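Side-chain contact in C-1-tetrahydrofolate synthase, cytoplasmic, putative (Trypanosoma brucei, PDB 4CJX), which probably interconverts folate-bound one-carbon units as an NADP-dependent methylenetetrahydrofolate dehydrogenase and methenyltetrahydrofolate cyclohydrolase: residues L76-A81 against F86-V91. Numbering follows the deposited sequence.
Sequences LKRKAA and FRNFSV. With 9L9 ((2S)-2-[[4-[[2,4-bis(azanyl)-6-oxidanylidene-1H-pyrimidin-5-yl]carbamoylamino]phenyl]carbonylamino]pentanedioic acid), chain G.
Asn-88 reaches from the strand to the helix and gives its amide N-H to a main-chain acceptor: ND2 lies 2.9 Å from O of Arg-78, with an N-H...O angle of 153°. The donor sits well off the C=O direction (C=O...N 116°), and Asn-88 CG, set anti to its own carbonyl carbon (chi1 -86°), directs the amide at the helix. Its OD1 meets carbon instead, 3.7 Å from CB of Ala-81. One turn further on, the carbonyl O of Ala-81 accepts the backbone N of Phe-86 at 3.0 Å, tying the helix to the chain just before the strand; the two CB atoms pack 3.9 Å apart. The two bonds link helix 68-83 to strand 87-93 and the loop leading into it, within the beta-alpha-beta unit formed with strand 58-64; strand 87-93 is an edge strand, within this chain, of the three-stranded parallel sheet. The extended Arg-78 side chain lays one guanidinium face over CB of Ser-90, 3.5 Å from CZ. Its NE and NH1 are satisfied outside the two segments, by Thr-61 OG1 and, in a salt bridge, by Glu-92 OE2. On the ligand side of the same helix, Lys-77 NZ donates to O8A of 9L9 at 2.6 Å and also bonds Gln-121.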
# COMPACT_ATOMS: atom_id res chain seq x y z
N LEU B 76 16.12 -4.26 24.16
CA LEU B 76 17.17 -3.69 23.32
C LEU B 76 16.83 -2.25 22.90
O LEU B 76 17.71 -1.39 22.82
CB LEU B 76 17.42 -4.57 22.09
CG LEU B 76 18.06 -5.95 22.33
CD1 LEU B 76 17.97 -6.78 21.04
CD2 LEU B 76 19.51 -5.86 22.81
N LYS B 77 15.56 -2.00 22.62
CA LYS B 77 15.08 -0.65 22.27
C LYS B 77 15.35 0.32 23.42
O LYS B 77 15.91 1.39 23.22
CB LYS B 77 13.59 -0.68 21.87
CG LYS B 77 13.34 -1.38 20.52
CD LYS B 77 11.88 -1.73 20.24
CE LYS B 77 11.75 -2.53 18.92
NZ LYS B 77 10.34 -2.80 18.52
N ARG B 78 14.98 -0.08 24.63
CA ARG B 78 15.16 0.78 25.81
C ARG B 78 16.63 1.09 26.06
O ARG B 78 17.01 2.24 26.31
CB ARG B 78 14.54 0.11 27.03
CG ARG B 78 13.02 0.05 26.93
CD ARG B 78 12.43 -1.05 27.79
NE ARG B 78 10.97 -1.03 27.72
CZ ARG B 78 10.15 -1.72 28.51
NH1 ARG B 78 10.61 -2.55 29.45
NH2 ARG B 78 8.84 -1.57 28.36
N LYS B 79 17.45 0.05 25.95
CA LYS B 79 18.88 0.15 26.14
C LYS B 79 19.51 1.09 25.12
O LYS B 79 20.31 1.96 25.47
CB LYS B 79 19.52 -1.24 26.03
CG LYS B 79 20.50 -1.55 27.13
CD LYS B 79 21.51 -2.63 26.72
CE LYS B 79 22.49 -2.08 25.71
NZ LYS B 79 23.63 -3.00 25.43
N ALA B 80 19.18 0.90 23.85
CA ALA B 80 19.67 1.80 22.80
C ALA B 80 19.26 3.26 23.07
O ALA B 80 20.08 4.17 23.02
CB ALA B 80 19.14 1.36 21.46
N ALA B 81 17.97 3.45 23.36
CA ALA B 81 17.40 4.76 23.65
C ALA B 81 18.13 5.43 24.81
O ALA B 81 18.55 6.59 24.73
CB ALA B 81 15.92 4.60 23.95
N PHE B 86 18.11 9.50 25.18
CA PHE B 86 16.66 9.59 25.19
C PHE B 86 16.15 9.30 26.59
O PHE B 86 16.85 8.67 27.39
CB PHE B 86 16.04 8.53 24.27
CG PHE B 86 16.25 8.78 22.80
CD1 PHE B 86 17.39 9.40 22.31
CD2 PHE B 86 15.30 8.34 21.90
CE1 PHE B 86 17.56 9.60 20.96
CE2 PHE B 86 15.47 8.53 20.54
CZ PHE B 86 16.60 9.18 20.07
N ARG B 87 14.92 9.72 26.87
CA ARG B 87 14.18 9.29 28.05
C ARG B 87 13.26 8.12 27.69
O ARG B 87 12.65 8.14 26.63
CB ARG B 87 13.31 10.44 28.57
CG ARG B 87 12.80 10.22 29.99
CD ARG B 87 11.54 11.02 30.26
NE ARG B 87 11.17 10.99 31.68
N ASN B 88 13.15 7.13 28.58
CA ASN B 88 12.27 5.97 28.36
C ASN B 88 11.02 6.04 29.23
O ASN B 88 11.10 6.39 30.41
CB ASN B 88 13.00 4.66 28.69
CG ASN B 88 13.82 4.12 27.53
OD1 ASN B 88 13.30 3.86 26.44
ND2 ASN B 88 15.12 3.93 27.77
N PHE B 89 9.87 5.70 28.64
CA PHE B 89 8.63 5.45 29.37
C PHE B 89 8.27 4.02 29.06
O PHE B 89 7.75 3.70 27.99
CB PHE B 89 7.50 6.37 28.92
CG PHE B 89 7.78 7.82 29.11
CD1 PHE B 89 8.57 8.50 28.20
CD2 PHE B 89 7.24 8.51 30.19
CE1 PHE B 89 8.83 9.86 28.37
CE2 PHE B 89 7.50 9.86 30.38
CZ PHE B 89 8.30 10.54 29.46
N SER B 90 8.56 3.15 30.00
CA SER B 90 8.44 1.73 29.82
C SER B 90 7.17 1.28 30.46
O SER B 90 6.91 1.62 31.60
CB SER B 90 9.62 1.07 30.53
OG SER B 90 10.83 1.53 29.94
N VAL B 91 6.35 0.53 29.73
CA VAL B 91 5.12 -0.00 30.30
C VAL B 91 5.11 -1.50 30.09
O VAL B 91 5.50 -1.97 29.01
CB VAL B 91 3.86 0.62 29.66
CG1 VAL B 91 2.59 0.02 30.27
CG2 VAL B 91 3.86 2.14 29.80
N2A 9L9 G . 5.45 -2.37 17.42
N1 9L9 G . 6.48 -4.52 16.95
C2 9L9 G . 6.55 -3.17 16.85
N3 9L9 G . 7.61 -2.52 16.22
C4 9L9 G . 8.57 -3.41 15.73
O4A 9L9 G . 9.49 -2.82 15.17
N5A 9L9 G . 9.59 -5.60 15.44
C5 9L9 G . 8.51 -4.80 15.80
C6 9L9 G . 7.44 -5.32 16.46
N7 9L9 G . 7.29 -6.77 16.59
O8A 9L9 G . 11.05 -4.80 17.00
N9 9L9 G . 11.68 -6.47 15.63
C1B 9L9 G . 12.97 -6.63 16.04
C2B 9L9 G . 13.65 -7.77 15.58
C3B 9L9 G . 14.97 -8.05 15.96
C4B 9L9 G . 15.66 -7.19 16.82
C5B 9L9 G . 14.99 -6.02 17.25
C6B 9L9 G . 13.67 -5.75 16.88
C7B 9L9 G . 17.11 -7.46 17.17
O7B 9L9 G . 17.81 -6.50 17.41
CAW 9L9 G . 10.77 -5.58 16.10
N 9L9 G . 17.65 -8.70 17.13
CA 9L9 G . 19.06 -9.01 17.34
C 9L9 G . 19.68 -9.29 16.00
OXT 9L9 G . 18.91 -9.66 15.09
CB 9L9 G . 19.32 -10.25 18.16
CG 9L9 G . 18.19 -10.53 19.13
CD 9L9 G . 18.67 -11.51 20.16
OE1 9L9 G . 19.67 -11.21 20.81
OE2 9L9 G . 18.06 -12.58 20.30
O 9L9 G . 20.92 -9.19 15.81